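Local coordinates for protein internalin C2 (Listeria monocytogenes serotype 4b str. F2365, PDB 4FHO) that probably takes part in bacterial adhesion to or invasion of host cells, presenting a leucine-rich-repeat surface following an internalin-type N-terminal domain, at residues F55-T60 against K77-T82; T91-L96 against A110-I115; R185-K190 against H207-Q212; P201-V206 against A220-L225. All blocks are in the same frame, centred on the assembly; numbering follows the deposited sequence.

Contact 1: residues F55-T60 against K77-T82; sequences FNTGVT and KDNQIT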
loop_
_atom_site.group_PDB
_atom_site.type_symbol
_atom_site.label_atom_id
_atom_site.label_comp_id
_atom_site.label_asym_id
_atom_site.label_seq_id
_atom_site.Cartn_x
_atom_site.Cartn_y
_atom_site.Cartn_z
ATOM N N PHE A 55 -10.243 -6.701 8.269
ATOM C CA PHE A 55 -10.918 -5.524 7.685
ATOM C C PHE A 55 -12.012 -5.042 8.629
ATOM O O PHE A 55 -12.852 -5.823 9.020
ATOM C CB PHE A 55 -11.543 -5.897 6.298
ATOM C CG PHE A 55 -12.661 -4.980 5.838
ATOM C CD1 PHE A 55 -12.414 -3.615 5.578
ATOM C CD2 PHE A 55 -13.965 -5.465 5.653
ATOM C CE1 PHE A 55 -13.441 -2.756 5.155
ATOM C CE2 PHE A 55 -14.996 -4.607 5.236
ATOM C CZ PHE A 55 -14.733 -3.251 4.985
ATOM N N ASN A 56 -11.963 -3.769 9.014
ATOM C CA ASN A 56 -13.065 -3.096 9.736
ATOM C C ASN A 56 -13.503 -3.760 11.061
ATOM O O ASN A 56 -14.689 -3.929 11.308
ATOM C CB ASN A 56 -14.269 -2.908 8.773
ATOM C CG ASN A 56 -15.312 -1.921 9.301
ATOM O OD1 ASN A 56 -14.983 -0.955 9.995
ATOM N ND2 ASN A 56 -16.578 -2.183 9.003
ATOM N N THR A 57 -12.530 -4.124 11.894
ATOM C CA THR A 57 -12.762 -4.845 13.158
ATOM C C THR A 57 -12.186 -4.137 14.385
ATOM O O THR A 57 -12.122 -4.729 15.449
ATOM C CB THR A 57 -12.185 -6.274 13.095
ATOM O OG1 THR A 57 -10.780 -6.201 12.764
ATOM C CG2 THR A 57 -12.917 -7.122 12.056
ATOM N N GLY A 58 -11.798 -2.879 14.247
ATOM C CA GLY A 58 -11.319 -2.100 15.369
ATOM C C GLY A 58 -9.914 -2.423 15.850
ATOM O O GLY A 58 -9.629 -2.174 16.995
ATOM N N VAL A 59 -9.026 -2.901 14.968
ATOM C CA VAL A 59 -7.618 -3.180 15.328
ATOM C C VAL A 59 -6.895 -1.857 15.624
ATOM O O VAL A 59 -6.938 -0.937 14.826
ATOM C CB VAL A 59 -6.848 -3.938 14.224
ATOM C CG1 VAL A 59 -5.370 -4.133 14.589
ATOM C CG2 VAL A 59 -7.527 -5.274 13.921
ATOM N N THR A 60 -6.302 -1.758 16.803
ATOM C CA THR A 60 -5.503 -0.588 17.216
ATOM C C THR A 60 -4.004 -0.848 17.331
ATOM O O THR A 60 -3.250 0.102 17.403
ATOM C CB THR A 60 -6.013 0.019 18.530
ATOM O OG1 THR A 60 -5.929 -0.940 19.593
ATOM C CG2 THR A 60 -7.434 0.441 18.359
ATOM N N LYS A 77 -7.546 -2.944 6.176
ATOM C CA LYS A 77 -8.366 -1.784 5.813
ATOM C C LYS A 77 -9.356 -1.377 6.923
ATOM O O LYS A 77 -9.957 -2.231 7.580
ATOM C CB LYS A 77 -9.117 -2.014 4.470
ATOM C CG LYS A 77 -10.124 -0.934 4.078
ATOM C CD LYS A 77 -10.673 -1.113 2.661
ATOM C CE LYS A 77 -11.440 0.130 2.236
ATOM N NZ LYS A 77 -12.314 -0.103 1.053
ATOM N N ASP A 78 -9.491 -0.061 7.112
ATOM C CA ASP A 78 -10.510 0.538 7.997
ATOM C C ASP A 78 -10.396 0.127 9.460
ATOM O O ASP A 78 -11.375 -0.151 10.104
ATOM C CB ASP A 78 -11.921 0.313 7.441
ATOM C CG ASP A 78 -12.184 1.094 6.151
ATOM O OD1 ASP A 78 -11.523 2.121 5.896
ATOM O OD2 ASP A 78 -13.088 0.677 5.406
ATOM N N ASN A 79 -9.161 0.093 9.952
ATOM C CA ASN A 79 -8.875 -0.100 11.367
ATOM C C ASN A 79 -8.322 1.226 11.914
ATOM O O ASN A 79 -8.369 2.249 11.214
ATOM C CB ASN A 79 -7.953 -1.310 11.522
ATOM C CG ASN A 79 -8.699 -2.630 11.305
ATOM O OD1 ASN A 79 -9.650 -2.921 12.009
ATOM N ND2 ASN A 79 -8.318 -3.376 10.290
ATOM N N GLN A 80 -7.812 1.223 13.147
ATOM C CA GLN A 80 -7.268 2.432 13.757
ATOM C C GLN A 80 -5.827 2.183 14.189
ATOM O O GLN A 80 -5.449 2.465 15.313
ATOM C CB GLN A 80 -8.152 2.894 14.922
ATOM C CG GLN A 80 -9.565 3.294 14.487
ATOM C CD GLN A 80 -10.490 2.109 14.310
ATOM O OE1 GLN A 80 -10.518 1.213 15.146
ATOM N NE2 GLN A 80 -11.211 2.072 13.188
ATOM N N ILE A 81 -5.014 1.707 13.255
ATOM C CA ILE A 81 -3.622 1.341 13.529
ATOM C C ILE A 81 -2.796 2.620 13.368
ATOM O O ILE A 81 -2.956 3.320 12.385
ATOM C CB ILE A 81 -3.139 0.218 12.566
ATOM C CG1 ILE A 81 -3.912 -1.093 12.839
ATOM C CG2 ILE A 81 -1.645 -0.036 12.713
ATOM C CD1 ILE A 81 -3.865 -2.093 11.706
ATOM N N THR A 82 -1.928 2.905 14.341
ATOM C CA THR A 82 -1.014 4.061 14.319
ATOM C C THR A 82 0.484 3.703 14.192
ATOM O O THR A 82 1.272 4.568 13.825
ATOM C CB THR A 82 -1.211 4.912 15.590
ATOM O OG1 THR A 82 -0.957 4.116 16.757
ATOM C CG2 THR A 82 -2.650 5.432 15.668
HETATM O O HOH W 1 -12.577 -0.714 12.716
HETATM O O HOH W 2 -0.835 0.791 16.286
#
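F55-T60 and K77-T82 run alongside each other as irregular chain, with the N56 and D78 CA atoms 4.8 Å apart, and are joined by backbone bonds from N56 N to K77 O and from Q80 N to V59 O. They are the turns that follow strands 51-53 and 73-75 in the leucine-rich-repeat solenoid, and N79 stands at the asparagine position from which such a coil builds its inner ladder. Its amide oxygen is the hub. N79 OD1 accepts from T57 N at 3.1 Å and from V59 N at 3.0 Å, the two donors arriving from opposite faces of the amide plane. The bond from V59 N is nearly straight, 163° at the hydrogen, yet the donor sits well above that plane. With ND2 bonded to A54 O and L76 O, both ends of the buried amide are occupied and its rotation is fixed. Beside it V59 and I81 lie side by side, CG1 to CG1 at 3.8 Å, facing the core, while T57 and V59 also touch A23 of helix 22-31, which ties the turn to the N-terminal domain. At the start of the two segments, F55 has CG opposite its backbone N (chi1 159°), which lays the ring along the extended K77 chain, CD1 resting 3.8 Å from K77 CB. N56 CB covers the centre of one ring face. D78 OD2 meets the ring at its edge instead, 3.5 Å from F55 CE1. A water then bridges the turns, accepting from G58 N and Q80 NE2 and donating to D78 O, 2.9 Å from the water oxygen.

Contact 2: residues T91-L96 against A110-I115; sequences TKITEL and AGLQSI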
loop_
_atom_site.group_PDB
_atom_site.type_symbol
_atom_site.label_atom_id
_atom_site.label_comp_id
_atom_site.label_asym_id
_atom_site.label_seq_id
_atom_site.Cartn_x
_atom_site.Cartn_y
_atom_site.Cartn_z
ATOM N N THR A 91 9.828 -10.293 5.516
ATOM C CA THR A 91 10.596 -10.412 4.270
ATOM C C THR A 91 9.831 -11.009 3.080
ATOM O O THR A 91 10.334 -10.921 1.965
ATOM C CB THR A 91 11.870 -11.252 4.517
ATOM O OG1 THR A 91 11.493 -12.563 4.960
ATOM C CG2 THR A 91 12.757 -10.583 5.584
ATOM N N LYS A 92 8.639 -11.584 3.303
ATOM C CA LYS A 92 7.824 -12.232 2.249
ATOM C C LYS A 92 6.440 -11.590 1.969
ATOM O O LYS A 92 5.702 -12.098 1.128
ATOM C CB LYS A 92 7.640 -13.716 2.598
ATOM C CG LYS A 92 8.955 -14.479 2.600
ATOM C CD LYS A 92 8.765 -15.956 2.885
ATOM C CE LYS A 92 10.097 -16.639 3.143
ATOM N NZ LYS A 92 9.858 -17.936 3.830
ATOM N N ILE A 93 6.106 -10.484 2.651
ATOM C CA ILE A 93 4.838 -9.759 2.419
ATOM C C ILE A 93 4.864 -9.151 1.006
ATOM O O ILE A 93 5.828 -8.469 0.657
ATOM C CB ILE A 93 4.539 -8.713 3.539
ATOM C CG1 ILE A 93 3.171 -8.039 3.331
ATOM C CG2 ILE A 93 5.604 -7.637 3.626
ATOM C CD1 ILE A 93 2.650 -7.331 4.567
ATOM N N THR A 94 3.873 -9.507 0.178
ATOM C CA THR A 94 3.697 -8.933 -1.186
ATOM C C THR A 94 2.461 -8.020 -1.344
ATOM O O THR A 94 2.416 -7.229 -2.276
ATOM C CB THR A 94 3.645 -10.027 -2.280
ATOM O OG1 THR A 94 2.496 -10.856 -2.110
ATOM C CG2 THR A 94 4.897 -10.898 -2.250
ATOM N N GLU A 95 1.479 -8.182 -0.454
ATOM C CA GLU A 95 0.216 -7.452 -0.478
ATOM C C GLU A 95 0.006 -6.853 0.904
ATOM O O GLU A 95 -0.127 -7.588 1.886
ATOM C CB GLU A 95 -0.929 -8.399 -0.856
ATOM C CG GLU A 95 -2.314 -7.759 -0.867
ATOM C CD GLU A 95 -3.268 -8.335 0.180
ATOM O OE1 GLU A 95 -3.929 -9.370 -0.094
ATOM O OE2 GLU A 95 -3.385 -7.731 1.270
ATOM N N LEU A 96 0.005 -5.522 0.983
ATOM C CA LEU A 96 -0.235 -4.794 2.242
ATOM C C LEU A 96 -1.354 -3.760 2.041
ATOM O O LEU A 96 -1.188 -2.830 1.269
ATOM C CB LEU A 96 1.056 -4.125 2.710
ATOM C CG LEU A 96 1.049 -3.382 4.036
ATOM C CD1 LEU A 96 0.553 -4.239 5.204
ATOM C CD2 LEU A 96 2.461 -2.869 4.271
ATOM N N ALA A 110 9.717 1.124 4.738
ATOM C CA ALA A 110 10.808 1.375 3.774
ATOM C C ALA A 110 11.707 0.163 3.466
ATOM O O ALA A 110 12.247 0.065 2.364
ATOM C CB ALA A 110 11.652 2.593 4.185
ATOM N N GLY A 111 11.840 -0.750 4.432
ATOM C CA GLY A 111 12.598 -1.995 4.269
ATOM C C GLY A 111 11.828 -3.160 3.654
ATOM O O GLY A 111 12.432 -4.180 3.321
ATOM N N LEU A 112 10.518 -3.020 3.463
ATOM C CA LEU A 112 9.688 -4.129 2.950
ATOM C C LEU A 112 9.801 -4.245 1.417
ATOM O O LEU A 112 8.816 -4.029 0.704
ATOM C CB LEU A 112 8.218 -3.949 3.395
ATOM C CG LEU A 112 7.940 -3.781 4.894
ATOM C CD1 LEU A 112 6.449 -3.741 5.141
ATOM C CD2 LEU A 112 8.575 -4.870 5.729
ATOM N N GLN A 113 10.990 -4.613 0.928
ATOM C CA GLN A 113 11.311 -4.639 -0.524
ATOM C C GLN A 113 10.464 -5.639 -1.325
ATOM O O GLN A 113 10.212 -5.418 -2.521
ATOM C CB GLN A 113 12.812 -4.918 -0.764
ATOM C CG GLN A 113 13.270 -4.718 -2.214
ATOM C CD GLN A 113 14.779 -4.746 -2.419
ATOM O OE1 GLN A 113 15.544 -5.190 -1.555
ATOM N NE2 GLN A 113 15.219 -4.275 -3.583
ATOM N N SER A 114 9.987 -6.698 -0.663
ATOM C CA SER A 114 9.098 -7.697 -1.296
ATOM C C SER A 114 7.702 -7.206 -1.732
ATOM O O SER A 114 7.037 -7.919 -2.506
ATOM C CB SER A 114 8.943 -8.930 -0.389
ATOM O OG SER A 114 8.408 -8.601 0.884
ATOM N N ILE A 115 7.254 -6.029 -1.257
ATOM C CA ILE A 115 5.868 -5.548 -1.527
ATOM C C ILE A 115 5.598 -5.276 -3.020
ATOM O O ILE A 115 6.329 -4.510 -3.665
ATOM C CB ILE A 115 5.473 -4.310 -0.686
ATOM C CG1 ILE A 115 5.435 -4.659 0.802
ATOM C CG2 ILE A 115 4.079 -3.811 -1.053
ATOM C CD1 ILE A 115 5.107 -3.478 1.701
#
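I93 O receives the hydroxyl of S114 in a short bond, 2.6 Å from S114 OG, with the donor tilted 28° from the carbonyl plane. The torsion explains the reach: S114 OG sits between its own backbone N and carbonyl carbon (chi1 59°), on the side facing the bend of T91-T94. T91 O is also near, 3.2 Å from S114 OG, although the bond goes to I93. S114 belongs to the type I turn from L112 to I115, closed by I115 N on L112 O. Behind this polar point the aliphatic groups meet in the solenoid core. I93 and I115 lie side by side, with I93 CG2 4.1 Å from I115 CG1. L96, the strand residue pointing inward, brings CD2 to 3.7 Å from I115 CD1 and to 4.2 Å from L112 CD1, crossing L112 at about a right angle. The T94 methyl CG2 lies 3.7 Å from S114 O. The contact thus joins the lead-in to strand 95-97 with the turn preceding strand 117-119, in successive coils of the leucine-rich repeat. Its chemistry implies a division of labour: one hydroxyl satisfies a carbonyl in the bend, and methyls of branched aliphatic side chains pack beside it.

Contact 3: residues R185-K190 against H207-Q212; sequences RADDNK and HLKDNQ. With SO4 (sulfate ion), chain C.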
loop_
_atom_site.group_PDB
_atom_site.type_symbol
_atom_site.label_atom_id
_atom_site.label_comp_id
_atom_site.label_asym_id
_atom_site.label_seq_id
_atom_site.Cartn_x
_atom_site.Cartn_y
_atom_site.Cartn_z
ATOM N N ARG A 185 -4.697 7.173 -12.160
ATOM C CA ARG A 185 -5.872 7.848 -11.637
ATOM C C ARG A 185 -5.406 9.009 -10.776
ATOM O O ARG A 185 -4.750 8.793 -9.758
ATOM C CB ARG A 185 -6.722 6.880 -10.844
ATOM C CG ARG A 185 -7.446 5.894 -11.739
ATOM C CD ARG A 185 -8.318 5.011 -10.894
ATOM N NE ARG A 185 -9.150 4.146 -11.711
ATOM C CZ ARG A 185 -10.119 3.364 -11.242
ATOM N NH1 ARG A 185 -10.398 3.298 -9.931
ATOM N NH2 ARG A 185 -10.803 2.618 -12.091
ATOM N N ALA A 186 -5.724 10.229 -11.211
ATOM C CA ALA A 186 -5.220 11.456 -10.593
ATOM C C ALA A 186 -6.266 12.569 -10.511
ATOM O O ALA A 186 -5.904 13.748 -10.545
ATOM C CB ALA A 186 -3.972 11.927 -11.328
ATOM N N ASP A 187 -7.542 12.192 -10.321
ATOM C CA ASP A 187 -8.632 13.184 -10.165
ATOM C C ASP A 187 -8.393 14.040 -8.907
ATOM O O ASP A 187 -8.017 13.501 -7.881
ATOM C CB ASP A 187 -10.019 12.520 -10.034
ATOM C CG ASP A 187 -10.518 11.874 -11.332
ATOM O OD1 ASP A 187 -9.943 12.118 -12.407
ATOM O OD2 ASP A 187 -11.529 11.129 -11.283
ATOM N N ASP A 188 -8.612 15.355 -9.013
ATOM C CA ASP A 188 -8.605 16.281 -7.867
ATOM C C ASP A 188 -7.181 16.421 -7.295
ATOM O O ASP A 188 -6.848 15.916 -6.234
ATOM C CB ASP A 188 -9.693 15.908 -6.822
ATOM C CG ASP A 188 -9.941 17.011 -5.774
ATOM O OD1 ASP A 188 -9.245 18.049 -5.734
ATOM O OD2 ASP A 188 -10.838 16.810 -4.936
ATOM N N ASN A 189 -6.360 17.109 -8.074
ATOM C CA ASN A 189 -4.978 17.430 -7.763
ATOM C C ASN A 189 -4.705 18.862 -8.288
ATOM O O ASN A 189 -5.660 19.612 -8.521
ATOM C CB ASN A 189 -4.076 16.344 -8.367
ATOM C CG ASN A 189 -3.889 15.164 -7.446
ATOM O OD1 ASN A 189 -3.318 15.295 -6.358
ATOM N ND2 ASN A 189 -4.341 14.002 -7.883
ATOM N N LYS A 190 -3.446 19.249 -8.435
ATOM C CA LYS A 190 -3.074 20.559 -8.969
ATOM C C LYS A 190 -2.238 20.388 -10.237
ATOM O O LYS A 190 -1.271 21.105 -10.446
ATOM C CB LYS A 190 -2.326 21.359 -7.888
ATOM C CG LYS A 190 -3.126 21.613 -6.616
ATOM C CD LYS A 190 -4.096 22.782 -6.778
ATOM C CE LYS A 190 -5.179 22.784 -5.707
ATOM N NZ LYS A 190 -4.634 22.697 -4.322
ATOM N N HIS A 207 -7.241 9.160 -15.545
ATOM C CA HIS A 207 -8.290 9.953 -14.903
ATOM C C HIS A 207 -7.663 11.234 -14.406
ATOM O O HIS A 207 -6.824 11.214 -13.495
ATOM C CB HIS A 207 -8.980 9.177 -13.781
ATOM C CG HIS A 207 -9.946 8.104 -14.240
ATOM N ND1 HIS A 207 -10.746 7.448 -13.370
ATOM C CD2 HIS A 207 -10.227 7.590 -15.485
ATOM C CE1 HIS A 207 -11.495 6.558 -14.042
ATOM N NE2 HIS A 207 -11.186 6.654 -15.335
ATOM N N LEU A 208 -8.058 12.362 -15.003
ATOM C CA LEU A 208 -7.503 13.690 -14.688
ATOM C C LEU A 208 -8.587 14.750 -14.442
ATOM O O LEU A 208 -8.359 15.917 -14.696
ATOM C CB LEU A 208 -6.541 14.120 -15.807
ATOM C CG LEU A 208 -5.232 13.329 -15.959
ATOM C CD1 LEU A 208 -4.586 13.638 -17.302
ATOM C CD2 LEU A 208 -4.240 13.596 -14.852
ATOM N N LYS A 209 -9.735 14.355 -13.872
ATOM C CA LYS A 209 -10.829 15.302 -13.551
ATOM C C LYS A 209 -10.387 16.288 -12.464
ATOM O O LYS A 209 -9.531 15.958 -11.685
ATOM C CB LYS A 209 -12.094 14.575 -13.061
ATOM C CG LYS A 209 -12.698 13.628 -14.088
ATOM C CD LYS A 209 -13.872 12.823 -13.551
ATOM C CE LYS A 209 -15.069 13.684 -13.234
ATOM N NZ LYS A 209 -16.338 12.906 -13.308
ATOM N N ASP A 210 -10.970 17.489 -12.453
ATOM C CA ASP A 210 -10.697 18.533 -11.432
ATOM C C ASP A 210 -9.196 18.810 -11.255
ATOM O O ASP A 210 -8.671 18.859 -10.146
ATOM C CB ASP A 210 -11.393 18.193 -10.098
ATOM C CG ASP A 210 -12.901 18.359 -10.171
ATOM O OD1 ASP A 210 -13.384 19.485 -9.935
ATOM O OD2 ASP A 210 -13.604 17.372 -10.471
ATOM N N ASN A 211 -8.521 18.953 -12.390
ATOM C CA ASN A 211 -7.160 19.459 -12.473
ATOM C C ASN A 211 -7.231 20.728 -13.332
ATOM O O ASN A 211 -8.326 21.171 -13.667
ATOM C CB ASN A 211 -6.254 18.368 -13.045
ATOM C CG ASN A 211 -5.855 17.341 -12.006
ATOM O OD1 ASN A 211 -5.039 17.619 -11.110
ATOM N ND2 ASN A 211 -6.412 16.143 -12.119
ATOM N N GLN A 212 -6.087 21.332 -13.647
ATOM C CA GLN A 212 -6.034 22.629 -14.339
ATOM C C GLN A 212 -5.264 22.477 -15.649
ATOM O O GLN A 212 -4.248 23.130 -15.858
ATOM C CB GLN A 212 -5.407 23.694 -13.412
ATOM C CG GLN A 212 -6.191 23.908 -12.115
ATOM C CD GLN A 212 -5.673 23.082 -10.947
ATOM O OE1 GLN A 212 -4.544 23.286 -10.491
ATOM N NE2 GLN A 212 -6.503 22.162 -10.436
HETATM S S SO4 C . -12.851 0.829 -9.157
HETATM O O1 SO4 C . -14.237 1.256 -9.489
HETATM O O2 SO4 C . -12.215 1.845 -8.285
HETATM O O3 SO4 C . -12.863 -0.479 -8.450
HETATM O O4 SO4 C . -12.078 0.689 -10.413
HETATM O O HOH W 3 -11.102 8.329 -10.545
#
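R185 and H207 lie side by side and point the same way from neighbouring parallel strands, guanidinium and imidazole planes only 4° apart, with R185 NE 4.0 Å from H207 ND1. The extended arginine chain carries its guanidinium past the ring to a sulfate, probably from the crystallisation liquor, which it meets edge-on: R185 NH1 gives a bond of 2.8 Å to sulfate O2 and R185 NH2 one to O4. E205 forms a salt bridge with R185 NE. At the edge of the H207 ring a water, in plane with it, links ND1 to D187 OD2. The other carboxylate oxygen, D187 OD1, takes K209 N at 2.7 Å from above the carboxylate plane. Deeper, the N189 and N211 amides act on one carbonyl: both ND2 atoms bond to A186 O, 2.9 Å from N211 ND2 and 3.1 Å from N189 ND2, from opposite faces of its plane. This is the asparagine ladder of the leucine-rich repeat passing from coil to coil, and N189 ND2 also reaches I164 O. Around it, R185 touches Y161 and S163 of strand 161-163, whereas D187, H207 and K209 touch T229 of strand 227-229, so strands 183-185 and 205-207 lie between these two in the parallel sheet.

Contact 4: residues P201-V206 against A220-L225; sequences PNLIEV and ANLSNL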
loop_
_atom_site.group_PDB
_atom_site.type_symbol
_atom_site.label_atom_id
_atom_site.label_comp_id
_atom_site.label_asym_id
_atom_site.label_seq_id
_atom_site.Cartn_x
_atom_site.Cartn_y
_atom_site.Cartn_z
ATOM N N PRO A 201 3.797 4.751 -22.945
ATOM C CA PRO A 201 3.051 4.223 -24.109
ATOM C C PRO A 201 1.936 3.199 -23.830
ATOM O O PRO A 201 1.052 3.016 -24.675
ATOM C CB PRO A 201 4.159 3.595 -24.967
ATOM C CG PRO A 201 5.205 3.198 -23.991
ATOM C CD PRO A 201 5.208 4.308 -22.982
ATOM N N ASN A 202 1.962 2.554 -22.663
ATOM C CA ASN A 202 1.004 1.498 -22.343
ATOM C C ASN A 202 -0.252 1.989 -21.609
ATOM O O ASN A 202 -1.087 1.161 -21.253
ATOM C CB ASN A 202 1.711 0.363 -21.586
ATOM C CG ASN A 202 2.845 -0.243 -22.395
ATOM O OD1 ASN A 202 2.610 -0.905 -23.398
ATOM N ND2 ASN A 202 4.085 0.004 -21.977
ATOM N N LEU A 203 -0.404 3.314 -21.419
ATOM C CA LEU A 203 -1.554 3.893 -20.706
ATOM C C LEU A 203 -2.864 3.546 -21.411
ATOM O O LEU A 203 -3.025 3.802 -22.622
ATOM C CB LEU A 203 -1.443 5.420 -20.538
ATOM C CG LEU A 203 -0.546 5.986 -19.446
ATOM C CD1 LEU A 203 -0.443 7.491 -19.626
ATOM C CD2 LEU A 203 -1.102 5.649 -18.065
ATOM N N ILE A 204 -3.750 2.898 -20.653
ATOM C CA ILE A 204 -5.095 2.544 -21.072
ATOM C C ILE A 204 -6.123 3.528 -20.493
ATOM O O ILE A 204 -7.023 3.980 -21.212
ATOM C CB ILE A 204 -5.454 1.093 -20.655
ATOM C CG1 ILE A 204 -4.410 0.091 -21.176
ATOM C CG2 ILE A 204 -6.841 0.719 -21.177
ATOM C CD1 ILE A 204 -4.706 -1.354 -20.811
ATOM N N GLU A 205 -5.984 3.856 -19.214
ATOM C CA GLU A 205 -6.970 4.637 -18.459
ATOM C C GLU A 205 -6.234 5.758 -17.739
ATOM O O GLU A 205 -5.343 5.488 -16.934
ATOM C CB GLU A 205 -7.695 3.717 -17.469
ATOM C CG GLU A 205 -8.614 4.389 -16.451
ATOM C CD GLU A 205 -9.402 3.380 -15.630
ATOM O OE1 GLU A 205 -10.237 2.667 -16.218
ATOM O OE2 GLU A 205 -9.205 3.298 -14.398
ATOM N N VAL A 206 -6.588 7.004 -18.057
ATOM C CA VAL A 206 -6.020 8.190 -17.428
ATOM C C VAL A 206 -7.164 9.022 -16.862
ATOM O O VAL A 206 -7.991 9.505 -17.606
ATOM C CB VAL A 206 -5.166 9.003 -18.399
ATOM C CG1 VAL A 206 -4.437 10.129 -17.666
ATOM C CG2 VAL A 206 -4.136 8.108 -19.067
ATOM N N ALA A 220 -1.903 12.713 -27.565
ATOM C CA ALA A 220 -2.231 12.507 -28.998
ATOM C C ALA A 220 -1.627 11.248 -29.622
ATOM O O ALA A 220 -2.288 10.594 -30.439
ATOM C CB ALA A 220 -1.828 13.728 -29.835
ATOM N N ASN A 221 -0.391 10.918 -29.229
ATOM C CA ASN A 221 0.331 9.734 -29.758
ATOM C C ASN A 221 0.208 8.422 -28.968
ATOM O O ASN A 221 0.585 7.363 -29.484
ATOM C CB ASN A 221 1.803 10.097 -30.027
ATOM C CG ASN A 221 1.967 10.823 -31.336
ATOM O OD1 ASN A 221 1.766 10.239 -32.400
ATOM N ND2 ASN A 221 2.283 12.110 -31.269
ATOM N N LEU A 222 -0.386 8.474 -27.778
ATOM C CA LEU A 222 -0.625 7.274 -26.967
ATOM C C LEU A 222 -1.723 6.441 -27.624
ATOM O O LEU A 222 -2.873 6.880 -27.699
ATOM C CB LEU A 222 -1.025 7.657 -25.550
ATOM C CG LEU A 222 -0.002 8.468 -24.748
ATOM C CD1 LEU A 222 -0.585 8.751 -23.375
ATOM C CD2 LEU A 222 1.345 7.765 -24.639
ATOM N N SER A 223 -1.343 5.263 -28.121
ATOM C CA SER A 223 -2.200 4.451 -29.000
ATOM C C SER A 223 -2.993 3.343 -28.306
ATOM O O SER A 223 -3.840 2.747 -28.947
ATOM C CB SER A 223 -1.373 3.858 -30.152
ATOM O OG SER A 223 -0.397 2.947 -29.684
ATOM N N ASN A 224 -2.729 3.071 -27.020
ATOM C CA ASN A 224 -3.502 2.071 -26.241
ATOM C C ASN A 224 -4.584 2.683 -25.328
ATOM O O ASN A 224 -5.200 1.971 -24.542
ATOM C CB ASN A 224 -2.550 1.189 -25.427
ATOM C CG ASN A 224 -1.535 0.469 -26.296
ATOM O OD1 ASN A 224 -1.898 -0.334 -27.150
ATOM N ND2 ASN A 224 -0.255 0.752 -26.076
ATOM N N LEU A 225 -4.875 3.970 -25.512
ATOM C CA LEU A 225 -5.667 4.765 -24.580
ATOM C C LEU A 225 -7.145 4.438 -24.821
ATOM O O LEU A 225 -7.633 4.609 -25.936
ATOM C CB LEU A 225 -5.364 6.256 -24.817
ATOM C CG LEU A 225 -5.425 7.357 -23.769
ATOM C CD1 LEU A 225 -4.725 6.963 -22.479
ATOM C CD2 LEU A 225 -4.801 8.614 -24.364
#
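N224 and P201 supply the polar link between the approach to strand 205-207 and the next coil of this leucine-rich-repeat solenoid: N224 ND2 donates to P201 O at 3.0 Å, with an N-H...O angle of 153°. P201 O lies close to the plane of the asparagine amide, while the donor stands 30° out of the carbonyl plane. N224 CB already points toward P201-V206, and the amide continues that way to P201 O. The backbones add two weaker C-H...O contacts, from I204 CA to N224 O at 3.5 Å and from L225 CA to L203 O at 3.4 Å. Not every polar atom is served: N224 N is buried here without a partner in the model. Apolar contacts make up the rest. L203 and L222 meet through their CD1 methyls, 4.0 Å apart, and L222 CD2 lies at the same separation from P201 CA. L225 differs in direction, since its CB starts away from P201-V206; with CG opposite the backbone N (chi1 -150°) the chain turns back so that CD1 meets L203 and V206. L219 covers part of this leucine, and L197 packs on V206. L225 CD1 reaches V206 CG2 at 3.6 Å, methyl against methyl.

The four contacts sample one superhelical stack of coils whose parallel sheet runs from strand 51-53 to strand 227-229. Contacts 1 and 3 are equivalent places, turns following the strands, both braced by asparagine side chains as well as backbone bonds; their centres are about 29 Å apart. Contacts 2 and 4 lie at the other strand end, where turns meet the lead-in to a strand, and are about 30 Å apart between centres. Contacts 1 and 4 fall on opposite sides of the chain's centre, their own centres about 37 Å apart. Contacts 3 and 4 alone touch: R185 NE and E205 OE2 form a 2.8 Å salt bridge, coupling them beside the sulfate that R185 binds, and their segments alternate along the chain.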